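Side-chain contacts in putative peptidyl-arginine deiminase (Chlorobium tepidum, PDB 1XKN), which probably hydrolyses the guanidinium group of agmatine or of arginine residues, as a deiminase of the Porphyromonas-type family: residues A44-L47 / S48-E51; V103-Q107 / D108-D112; F224-E227 / N228-V231; E248-E251 / L252-M256. All blocks are in the same frame, centred on the assembly; numbering follows the deposited sequence.

Contact 1 (A44-L47 / S48-E51); sequences AYQL and SRSE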
loop_
_atom_site.group_PDB
_atom_site.type_symbol
_atom_site.label_atom_id
_atom_site.label_comp_id
_atom_site.label_asym_id
_atom_site.label_seq_id
_atom_site.Cartn_x
_atom_site.Cartn_y
_atom_site.Cartn_z
ATOM N N ALA A 44 -10.856 -9.659 1.191
ATOM C CA ALA A 44 -10.250 -10.860 1.752
ATOM C C ALA A 44 -10.560 -12.066 0.875
ATOM O O ALA A 44 -9.694 -12.910 0.642
ATOM C CB ALA A 44 -10.757 -11.091 3.172
ATOM N N TYR A 45 -11.792 -12.142 0.376
ATOM C CA TYR A 45 -12.185 -13.249 -0.486
ATOM C C TYR A 45 -11.352 -13.260 -1.760
ATOM O O TYR A 45 -10.777 -14.287 -2.122
ATOM C CB TYR A 45 -13.667 -13.163 -0.856
ATOM C CG TYR A 45 -14.055 -14.138 -1.944
ATOM C CD1 TYR A 45 -14.044 -15.515 -1.715
ATOM C CD2 TYR A 45 -14.398 -13.685 -3.219
ATOM C CE1 TYR A 45 -14.362 -16.416 -2.733
ATOM C CE2 TYR A 45 -14.718 -14.578 -4.238
ATOM C CZ TYR A 45 -14.697 -15.939 -3.988
ATOM O OH TYR A 45 -15.010 -16.822 -4.995
ATOM N N GLN A 46 -11.288 -12.121 -2.447
ATOM C CA GLN A 46 -10.502 -12.051 -3.674
ATOM C C GLN A 46 -9.052 -12.438 -3.390
ATOM O O GLN A 46 -8.439 -13.173 -4.161
ATOM C CB GLN A 46 -10.561 -10.643 -4.280
ATOM C CG GLN A 46 -11.872 -10.309 -4.975
ATOM C CD GLN A 46 -12.245 -11.318 -6.051
ATOM O OE1 GLN A 46 -11.386 -11.813 -6.776
ATOM N NE2 GLN A 46 -13.534 -11.613 -6.165
ATOM N N LEU A 47 -8.502 -11.951 -2.282
ATOM C CA LEU A 47 -7.127 -12.279 -1.936
ATOM C C LEU A 47 -6.948 -13.764 -1.648
ATOM O O LEU A 47 -5.920 -14.349 -1.999
ATOM C CB LEU A 47 -6.669 -11.471 -0.722
ATOM C CG LEU A 47 -6.497 -9.968 -0.942
ATOM C CD1 LEU A 47 -6.264 -9.286 0.392
ATOM C CD2 LEU A 47 -5.339 -9.710 -1.892
ATOM N N SER A 48 -7.949 -14.379 -1.020
ATOM C CA SER A 48 -7.857 -15.799 -0.683
ATOM C C SER A 48 -7.847 -16.696 -1.920
ATOM O O SER A 48 -7.497 -17.869 -1.833
ATOM C CB SER A 48 -8.997 -16.212 0.264
ATOM O OG SER A 48 -10.259 -16.210 -0.374
ATOM N N ARG A 49 -8.227 -16.145 -3.067
ATOM C CA ARG A 49 -8.223 -16.913 -4.306
ATOM C C ARG A 49 -6.784 -17.031 -4.797
ATOM O O ARG A 49 -6.430 -17.961 -5.525
ATOM C CB ARG A 49 -9.050 -16.199 -5.377
ATOM C CG ARG A 49 -10.528 -16.073 -5.066
ATOM C CD ARG A 49 -11.220 -15.291 -6.169
ATOM N NE ARG A 49 -11.046 -15.942 -7.467
ATOM C CZ ARG A 49 -10.900 -15.291 -8.616
ATOM N NH1 ARG A 49 -10.902 -13.964 -8.634
ATOM N NH2 ARG A 49 -10.750 -15.965 -9.750
ATOM N N SER A 50 -5.958 -16.084 -4.364
ATOM C CA SER A 50 -4.567 -15.998 -4.782
ATOM C C SER A 50 -3.515 -16.501 -3.800
ATOM O O SER A 50 -2.547 -17.156 -4.194
ATOM C CB SER A 50 -4.255 -14.537 -5.126
ATOM O OG SER A 50 -2.872 -14.328 -5.335
ATOM N N GLU A 51 -3.703 -16.197 -2.521
ATOM C CA GLU A 51 -2.715 -16.577 -1.528
ATOM C C GLU A 51 -3.289 -16.532 -0.118
ATOM O O GLU A 51 -4.480 -16.269 0.078
ATOM C CB GLU A 51 -1.524 -15.611 -1.628
ATOM C CG GLU A 51 -1.880 -14.163 -1.240
ATOM C CD GLU A 51 -1.240 -13.109 -2.133
ATOM O OE1 GLU A 51 -0.750 -12.089 -1.598
ATOM O OE2 GLU A 51 -1.246 -13.280 -3.372
#
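Gln46 and Arg49 run side by side along the last turn of a helix and join at their ends: Arg49 NH1 donates to Gln46 OE1 over 2.9 Å. The oxygen is used on a lone pair, in the plane of its amide, and lies at the edge of the guanidinium, although the two groups are turned 79° against each other. Bends at chi2 of Gln46 (-55°) and at chi3 of Arg49 bring the two ends together. Arg49 NH2 has a second partner, a salt bridge to Glu321. Just before Arg49, Ser48 turns its hydroxyl back onto the helix and gives its proton to Tyr45 O, with OG 2.6 Å from that oxygen; chi1 of 70° places it there.

Leu47 O receives two backbone donors, Ser50 N and Glu51 N, each 2.9 Å away, as the chain leaves the helix. Ser50 OG in turn donates to Glu51 OE2, while Glu51 OE1 is bonded to Thr18 and His15. Around this polar core, Arg49 CG lies over one face of the Tyr45 ring, and Arg49 CD touches Tyr45 CE2 at 4.1 Å. Leu47 packs on the buried side, against Leu20, Val53 and Leu297. The whole is the C-terminal end of the helix in a beta-alpha-beta unit, where helix 36-50 hands the chain from strand 15-21 to strand 52-57.

Contact 2 (V103-Q107 / D108-D112); sequences VIRTQ and DGRRD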
loop_
_atom_site.group_PDB
_atom_site.type_symbol
_atom_site.label_atom_id
_atom_site.label_comp_id
_atom_site.label_asym_id
_atom_site.label_seq_id
_atom_site.Cartn_x
_atom_site.Cartn_y
_atom_site.Cartn_z
ATOM N N VAL A 103 11.511 -7.045 4.571
ATOM C CA VAL A 103 12.701 -6.823 3.760
ATOM C C VAL A 103 13.590 -8.045 3.951
ATOM O O VAL A 103 13.448 -8.770 4.938
ATOM C CB VAL A 103 13.511 -5.573 4.197
ATOM C CG1 VAL A 103 12.730 -4.304 3.899
ATOM C CG2 VAL A 103 13.863 -5.663 5.675
ATOM N N ILE A 104 14.489 -8.283 3.004
ATOM C CA ILE A 104 15.409 -9.409 3.094
ATOM C C ILE A 104 16.731 -8.850 3.595
ATOM O O ILE A 104 17.282 -7.915 3.006
ATOM C CB ILE A 104 15.650 -10.079 1.716
ATOM C CG1 ILE A 104 14.317 -10.496 1.089
ATOM C CG2 ILE A 104 16.571 -11.287 1.880
ATOM C CD1 ILE A 104 13.456 -11.367 1.983
ATOM N N ARG A 105 17.233 -9.414 4.689
ATOM C CA ARG A 105 18.490 -8.967 5.271
ATOM C C ARG A 105 19.644 -9.866 4.855
ATOM O O ARG A 105 19.531 -11.091 4.890
ATOM C CB ARG A 105 18.389 -8.952 6.800
ATOM C CG ARG A 105 19.694 -8.597 7.504
ATOM C CD ARG A 105 19.523 -8.483 9.015
ATOM N NE ARG A 105 19.113 -9.737 9.642
ATOM C CZ ARG A 105 18.877 -9.872 10.945
ATOM N NH1 ARG A 105 19.011 -8.829 11.755
ATOM N NH2 ARG A 105 18.503 -11.046 11.439
ATOM N N THR A 106 20.749 -9.253 4.448
ATOM C CA THR A 106 21.936 -10.006 4.061
ATOM C C THR A 106 23.095 -9.565 4.944
ATOM O O THR A 106 23.393 -8.374 5.049
ATOM C CB THR A 106 22.326 -9.768 2.586
ATOM O OG1 THR A 106 21.304 -10.292 1.728
ATOM C CG2 THR A 106 23.645 -10.467 2.264
ATOM N N GLN A 107 23.738 -10.535 5.584
ATOM C CA GLN A 107 24.864 -10.252 6.454
ATOM C C GLN A 107 25.716 -11.502 6.605
ATOM O O GLN A 107 25.204 -12.583 6.887
ATOM C CB GLN A 107 24.359 -9.779 7.815
ATOM C CG GLN A 107 25.442 -9.428 8.808
ATOM C CD GLN A 107 24.920 -8.530 9.905
ATOM O OE1 GLN A 107 23.836 -8.761 10.445
ATOM N NE2 GLN A 107 25.688 -7.503 10.249
ATOM N N ASP A 108 27.018 -11.345 6.393
ATOM C CA ASP A 108 27.960 -12.451 6.500
ATOM C C ASP A 108 27.567 -13.642 5.634
ATOM O O ASP A 108 27.707 -14.796 6.043
ATOM C CB ASP A 108 28.092 -12.882 7.957
ATOM C CG ASP A 108 28.659 -11.782 8.832
ATOM O OD1 ASP A 108 29.812 -11.367 8.588
ATOM O OD2 ASP A 108 27.952 -11.327 9.752
ATOM N N GLY A 109 27.070 -13.352 4.436
ATOM C CA GLY A 109 26.685 -14.399 3.509
ATOM C C GLY A 109 25.375 -15.101 3.804
ATOM O O GLY A 109 25.001 -16.036 3.096
ATOM N N ARG A 110 24.667 -14.667 4.839
ATOM C CA ARG A 110 23.401 -15.308 5.168
ATOM C C ARG A 110 22.229 -14.370 4.904
ATOM O O ARG A 110 22.317 -13.163 5.129
ATOM C CB ARG A 110 23.415 -15.777 6.626
ATOM C CG ARG A 110 23.011 -14.737 7.644
ATOM C CD ARG A 110 21.599 -15.018 8.126
ATOM N NE ARG A 110 21.143 -14.052 9.118
ATOM C CZ ARG A 110 20.863 -12.779 8.854
ATOM N NH1 ARG A 110 20.990 -12.305 7.618
ATOM N NH2 ARG A 110 20.448 -11.983 9.827
ATOM N N ARG A 111 21.135 -14.937 4.412
ATOM C CA ARG A 111 19.943 -14.168 4.092
ATOM C C ARG A 111 18.744 -14.615 4.915
ATOM O O ARG A 111 18.513 -15.811 5.091
ATOM C CB ARG A 111 19.624 -14.322 2.601
ATOM C CG ARG A 111 20.749 -13.857 1.691
ATOM C CD ARG A 111 20.556 -14.281 0.241
ATOM N NE ARG A 111 19.299 -13.800 -0.322
ATOM C CZ ARG A 111 18.160 -14.484 -0.305
ATOM N NH1 ARG A 111 18.112 -15.691 0.244
ATOM N NH2 ARG A 111 17.063 -13.955 -0.831
ATOM N N ASP A 112 17.993 -13.656 5.446
ATOM C CA ASP A 112 16.793 -13.991 6.199
ATOM C C ASP A 112 15.747 -12.898 6.072
ATOM O O ASP A 112 16.064 -11.748 5.760
ATOM C CB ASP A 112 17.102 -14.287 7.680
ATOM C CG ASP A 112 17.707 -13.109 8.428
ATOM O OD1 ASP A 112 17.700 -13.153 9.680
ATOM O OD2 ASP A 112 18.199 -12.156 7.794
#
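Arg105 grips the carboxylate of Asp112 side-on with two nitrogens: NH2 of Arg105 lies 2.9 Å from Asp112 OD1 and NE of Arg105 3.2 Å from Asp112 OD2. Both oxygens offer their syn lone pairs, and the two flat groups are nearly coplanar, 16° apart. Asp112 OD2 also forms a salt bridge with Arg110 NH1, at 2.8 Å. One anion thus collects two arginines, whose positive charges it probably helps to balance; the finer placing of the Arg110 guanidinium is doubtful, since its NH2 comes too close to Arg105 in the model.

The backbone sets up this meeting. Arg105 and Asp112 form an antiparallel hydrogen-bonded pair, as do Gln107 and Arg110, so all four side chains project from the same face. Arg110 reaches back toward Arg105 through a sharp bend at chi2 (104°). On the other face Thr106 OG1 touches Arg111 CG at 3.6 Å, and Ile104 CG2 lies over the Arg111 guanidinium.

A type I' turn from Gln107 to Arg110, with Asp108 and Gly109 at its corners, closes the hairpin with a two-residue loop. Strand 101-107 lies between strand 110-119 and strand 5-7, whose Tyr6 meets Arg105 and whose Thr5 meets Thr106, while Met347 touches Ile104 and Arg111.

Contact 3 (F224-E227 / N228-V231); sequences FVNE and NTVV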
loop_
_atom_site.group_PDB
_atom_site.type_symbol
_atom_site.label_atom_id
_atom_site.label_comp_id
_atom_site.label_asym_id
_atom_site.label_seq_id
_atom_site.Cartn_x
_atom_site.Cartn_y
_atom_site.Cartn_z
ATOM N N PHE A 224 5.079 1.779 -9.520
ATOM C CA PHE A 224 5.915 0.990 -10.417
ATOM C C PHE A 224 5.075 -0.240 -10.771
ATOM O O PHE A 224 4.381 -0.775 -9.908
ATOM C CB PHE A 224 7.199 0.528 -9.717
ATOM C CG PHE A 224 8.340 1.492 -9.838
ATOM C CD1 PHE A 224 8.952 1.711 -11.071
ATOM C CD2 PHE A 224 8.793 2.195 -8.727
ATOM C CE1 PHE A 224 9.995 2.622 -11.198
ATOM C CE2 PHE A 224 9.831 3.105 -8.843
ATOM C CZ PHE A 224 10.437 3.321 -10.081
ATOM N N VAL A 225 5.114 -0.672 -12.031
ATOM C CA VAL A 225 4.374 -1.864 -12.452
ATOM C C VAL A 225 5.382 -2.933 -12.863
ATOM O O VAL A 225 5.066 -4.120 -12.909
ATOM C CB VAL A 225 3.390 -1.589 -13.623
ATOM C CG1 VAL A 225 2.194 -0.791 -13.116
ATOM C CG2 VAL A 225 4.093 -0.851 -14.745
ATOM N N ASN A 226 6.591 -2.485 -13.185
ATOM C CA ASN A 226 7.705 -3.364 -13.517
ATOM C C ASN A 226 8.992 -2.569 -13.312
ATOM O O ASN A 226 8.951 -1.382 -12.981
ATOM C CB ASN A 226 7.607 -3.954 -14.941
ATOM C CG ASN A 226 7.694 -2.915 -16.036
ATOM O OD1 ASN A 226 8.664 -2.170 -16.131
ATOM N ND2 ASN A 226 6.672 -2.874 -16.888
ATOM N N GLU A 227 10.127 -3.230 -13.487
ATOM C CA GLU A 227 11.435 -2.625 -13.276
ATOM C C GLU A 227 11.667 -1.234 -13.863
ATOM O O GLU A 227 12.339 -0.404 -13.246
ATOM C CB GLU A 227 12.506 -3.587 -13.789
ATOM C CG GLU A 227 13.863 -3.424 -13.152
ATOM C CD GLU A 227 14.680 -4.698 -13.241
ATOM O OE1 GLU A 227 15.101 -5.067 -14.360
ATOM O OE2 GLU A 227 14.877 -5.344 -12.192
ATOM N N ASN A 228 11.126 -0.970 -15.047
ATOM C CA ASN A 228 11.331 0.336 -15.663
ATOM C C ASN A 228 10.059 1.031 -16.124
ATOM O O ASN A 228 10.109 1.916 -16.978
ATOM C CB ASN A 228 12.327 0.216 -16.829
ATOM C CG ASN A 228 11.875 -0.758 -17.906
ATOM O OD1 ASN A 228 12.688 -1.219 -18.714
ATOM N ND2 ASN A 228 10.587 -1.069 -17.936
ATOM N N THR A 229 8.921 0.659 -15.544
ATOM C CA THR A 229 7.660 1.278 -15.938
ATOM C C THR A 229 6.849 1.805 -14.763
ATOM O O THR A 229 6.621 1.099 -13.781
ATOM C CB THR A 229 6.786 0.294 -16.738
ATOM O OG1 THR A 229 7.527 -0.187 -17.868
ATOM C CG2 THR A 229 5.522 0.987 -17.232
ATOM N N VAL A 230 6.420 3.058 -14.876
ATOM C CA VAL A 230 5.620 3.694 -13.844
ATOM C C VAL A 230 4.261 4.074 -14.405
ATOM O O VAL A 230 4.170 4.646 -15.494
ATOM C CB VAL A 230 6.289 4.983 -13.318
ATOM C CG1 VAL A 230 5.377 5.677 -12.307
ATOM C CG2 VAL A 230 7.619 4.649 -12.674
ATOM N N VAL A 231 3.205 3.727 -13.678
ATOM C CA VAL A 231 1.868 4.104 -14.102
ATOM C C VAL A 231 1.527 5.325 -13.263
ATOM O O VAL A 231 1.805 5.361 -12.062
ATOM C CB VAL A 231 0.817 2.982 -13.853
ATOM C CG1 VAL A 231 1.051 1.837 -14.820
ATOM C CG2 VAL A 231 0.875 2.490 -12.412
HETATM O O HOH W 1 13.983 -3.289 -16.676
#
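Asn228 opens the segment by giving its backbone N-H to Asn226 OD1, 2.9 Å away and in the plane of that amide, an Asx turn. Its own amide, turned 77° from that of Asn226, adds a weak bond from ND2 to the same oxygen. Asn228 OD1 takes a weak bond from a water that also donates to Glu227 OE1, bridging the two side chains.

Thr229 comes next and brings a further donor to the same oxygen: Thr229 OG1 lies 2.9 Å from Asn226 OD1, somewhat out of the amide plane. The Asn226 side chain, with CG between its own N and carbonyl carbon (chi1 65°), turns back over the turn, so that OD1 accepts from both the backbone N of Asn228 and the hydroxyl of Thr229. The backbone of Thr229 is equally engaged, its N bonding to Asn226 O while its O receives Val225 N at 2.9 Å in a nearly straight bond (168°). Its methyl is pressed tightly on Val225, CG2 to CG2 at 3.4 Å.

Val230 stands opposite Phe224 in a non-hydrogen-bonded pair and lays CG2 against the ring, 3.5 Å from Phe224 CE1; Leu169 of strand 167-171 touches both side chains. Val231 turns to the other face, where its CG1 meets Val225 CG1 at 3.3 Å, closer than usual van der Waals contact, and Val267 packs on it.

The motif is a beta hairpin with a type I turn at Asn226-Thr229 and a beta bulge next to it, where the chain bends at Val225; its first strand is at the edge and its second in the middle of a three-stranded sheet that strand 265-269 completes.

Contact 4 (E248-E251 / L252-M256); sequences ENYE and LLKTM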
loop_
_atom_site.group_PDB
_atom_site.type_symbol
_atom_site.label_atom_id
_atom_site.label_comp_id
_atom_site.label_asym_id
_atom_site.label_seq_id
_atom_site.Cartn_x
_atom_site.Cartn_y
_atom_site.Cartn_z
ATOM N N GLU A 248 2.089 18.179 -13.614
ATOM C CA GLU A 248 3.455 18.479 -13.204
ATOM C C GLU A 248 4.219 17.194 -12.920
ATOM O O GLU A 248 5.381 17.060 -13.296
ATOM C CB GLU A 248 3.450 19.368 -11.959
ATOM C CG GLU A 248 2.689 20.675 -12.139
ATOM C CD GLU A 248 2.656 21.512 -10.873
ATOM O OE1 GLU A 248 2.370 20.948 -9.793
ATOM O OE2 GLU A 248 2.897 22.734 -10.960
ATOM N N ASN A 249 3.568 16.243 -12.260
ATOM C CA ASN A 249 4.239 14.991 -11.949
ATOM C C ASN A 249 4.439 14.101 -13.164
ATOM O O ASN A 249 5.428 13.371 -13.243
ATOM C CB ASN A 249 3.491 14.249 -10.844
ATOM C CG ASN A 249 3.709 14.884 -9.489
ATOM O OD1 ASN A 249 4.840 15.193 -9.122
ATOM N ND2 ASN A 249 2.632 15.085 -8.737
ATOM N N TYR A 250 3.513 14.163 -14.117
ATOM C CA TYR A 250 3.642 13.367 -15.331
ATOM C C TYR A 250 4.845 13.882 -16.115
ATOM O O TYR A 250 5.688 13.102 -16.557
ATOM C CB TYR A 250 2.385 13.476 -16.202
ATOM C CG TYR A 250 2.576 12.891 -17.585
ATOM C CD1 TYR A 250 2.639 11.508 -17.780
ATOM C CD2 TYR A 250 2.762 13.720 -18.692
ATOM C CE1 TYR A 250 2.888 10.970 -19.044
ATOM C CE2 TYR A 250 3.014 13.190 -19.955
ATOM C CZ TYR A 250 3.078 11.818 -20.124
ATOM O OH TYR A 250 3.354 11.295 -21.369
ATOM N N GLU A 251 4.923 15.199 -16.285
ATOM C CA GLU A 251 6.037 15.786 -17.015
ATOM C C GLU A 251 7.351 15.508 -16.293
ATOM O O GLU A 251 8.378 15.273 -16.929
ATOM C CB GLU A 251 5.829 17.292 -17.193
ATOM C CG GLU A 251 4.710 17.654 -18.171
ATOM C CD GLU A 251 4.881 16.996 -19.532
ATOM O OE1 GLU A 251 6.030 16.912 -20.019
ATOM O OE2 GLU A 251 3.866 16.576 -20.130
ATOM N N LEU A 252 7.318 15.521 -14.963
ATOM C CA LEU A 252 8.522 15.244 -14.188
ATOM C C LEU A 252 8.970 13.808 -14.450
ATOM O O LEU A 252 10.149 13.549 -14.699
ATOM C CB LEU A 252 8.255 15.442 -12.693
ATOM C CG LEU A 252 9.428 15.189 -11.739
ATOM C CD1 LEU A 252 10.614 16.073 -12.111
ATOM C CD2 LEU A 252 8.985 15.470 -10.315
ATOM N N LEU A 253 8.030 12.868 -14.403
ATOM C CA LEU A 253 8.356 11.467 -14.652
ATOM C C LEU A 253 8.962 11.257 -16.030
ATOM O O LEU A 253 9.795 10.369 -16.222
ATOM C CB LEU A 253 7.104 10.597 -14.509
ATOM C CG LEU A 253 6.785 10.161 -13.080
ATOM C CD1 LEU A 253 5.372 9.620 -13.009
ATOM C CD2 LEU A 253 7.793 9.106 -12.635
ATOM N N LYS A 254 8.547 12.072 -16.994
ATOM C CA LYS A 254 9.060 11.944 -18.352
ATOM C C LYS A 254 10.521 12.382 -18.477
ATOM O O LYS A 254 11.128 12.223 -19.535
ATOM C CB LYS A 254 8.177 12.737 -19.324
ATOM C CG LYS A 254 6.795 12.121 -19.539
ATOM C CD LYS A 254 6.863 10.847 -20.374
ATOM C CE LYS A 254 7.188 11.156 -21.829
ATOM N NZ LYS A 254 6.107 11.952 -22.481
ATOM N N THR A 255 11.080 12.925 -17.397
ATOM C CA THR A 255 12.478 13.359 -17.394
ATOM C C THR A 255 13.309 12.488 -16.453
ATOM O O THR A 255 14.533 12.620 -16.392
ATOM C CB THR A 255 12.639 14.823 -16.926
ATOM O OG1 THR A 255 12.381 14.911 -15.521
ATOM C CG2 THR A 255 11.674 15.737 -17.674
HETATM N N MSE A 256 12.643 11.605 -15.710
HETATM C CA MSE A 256 13.331 10.728 -14.764
HETATM C C MSE A 256 13.877 9.478 -15.440
HETATM O O MSE A 256 13.296 8.965 -16.398
HETATM C CB MSE A 256 12.388 10.339 -13.626
HETATM C CG MSE A 256 11.953 11.517 -12.783
HETATM SE SE MSE A 256 10.692 11.017 -11.421
HETATM C CE MSE A 256 11.304 12.195 -10.014
HETATM O O HOH W 2 6.326 14.696 -21.755
#
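Leu252 N and Leu253 N bond to Glu248 O and Asn249 O in regular helical fashion, and Lys254 N continues the pattern to Tyr250 O at 3.1 Å. Lys254 and Tyr250, one turn apart, carry the side-chain contact. The lysine climbs over one face of the ring, its CG 4.0 Å from the centroid of Tyr250 and 21° off the ring normal, a CH-pi contact offset toward the rim. Bends at chi2, chi3 and chi4, each close to -70°, curl the chain along the phenol and bring Lys254 NZ to within 3.0 Å of Tyr250 OH, to which it donates. Lys268 NZ bonds to the same hydroxyl; two ammonium groups there would probably stabilise negative charge on its oxygen and so lower the pKa of the phenol.

A water links the lysine to the neighbouring acid: it accepts from Lys254 NZ and donates to Glu251 OE1, 2.8 Å from each. This spans a pair of opposite charges that do not touch; the other oxygen, Glu251 OE2, has a salt bridge with Arg247.

The helix 243-253 crosses from strand 229-233 to strand 265-269, making a beta-alpha-beta unit. Its inner side is built from Asn249, Tyr250 and Leu253: the leucine rests on Val230, Ile232 and Ile266, and Asn249 OD1 accepts from Gly206 N, just after strand 201-205.

At the exit a type I turn runs from Leu253 to the selenomethionine Met256. Thr255 folds its hydroxyl back to Leu252 O, with OG1 at 2.7 Å on a lone pair of that carbonyl; Thr255 N bonds to the same oxygen. The methyl CG2 of Thr255 lies 3.4 Å from Glu251 O.

Along the chain the four contacts come in series, and each joins neighbours in sequence: two are helix ends, contacts 1 and 4, and two are hairpins, contacts 2 and 3. Contacts 3 and 4 are the close pair, with centres 14 Å apart; strand 229-233 leads into helix 243-253, which lies against the hairpin's own sheet, and Val230 CG1 meets Leu253 CD1 at 4.0 Å. Contact 1 lies in a different beta-alpha-beta unit, its centre about 35 Å from that of contact 4, on the opposite side of the chain's centre. Contact 2 belongs to a further sheet, about 30 Å from contact 1 between centres. Helix ends and hairpin turns thus recur within one Porphyromonas-type deiminase fold, shaping the turns between its strands and helices.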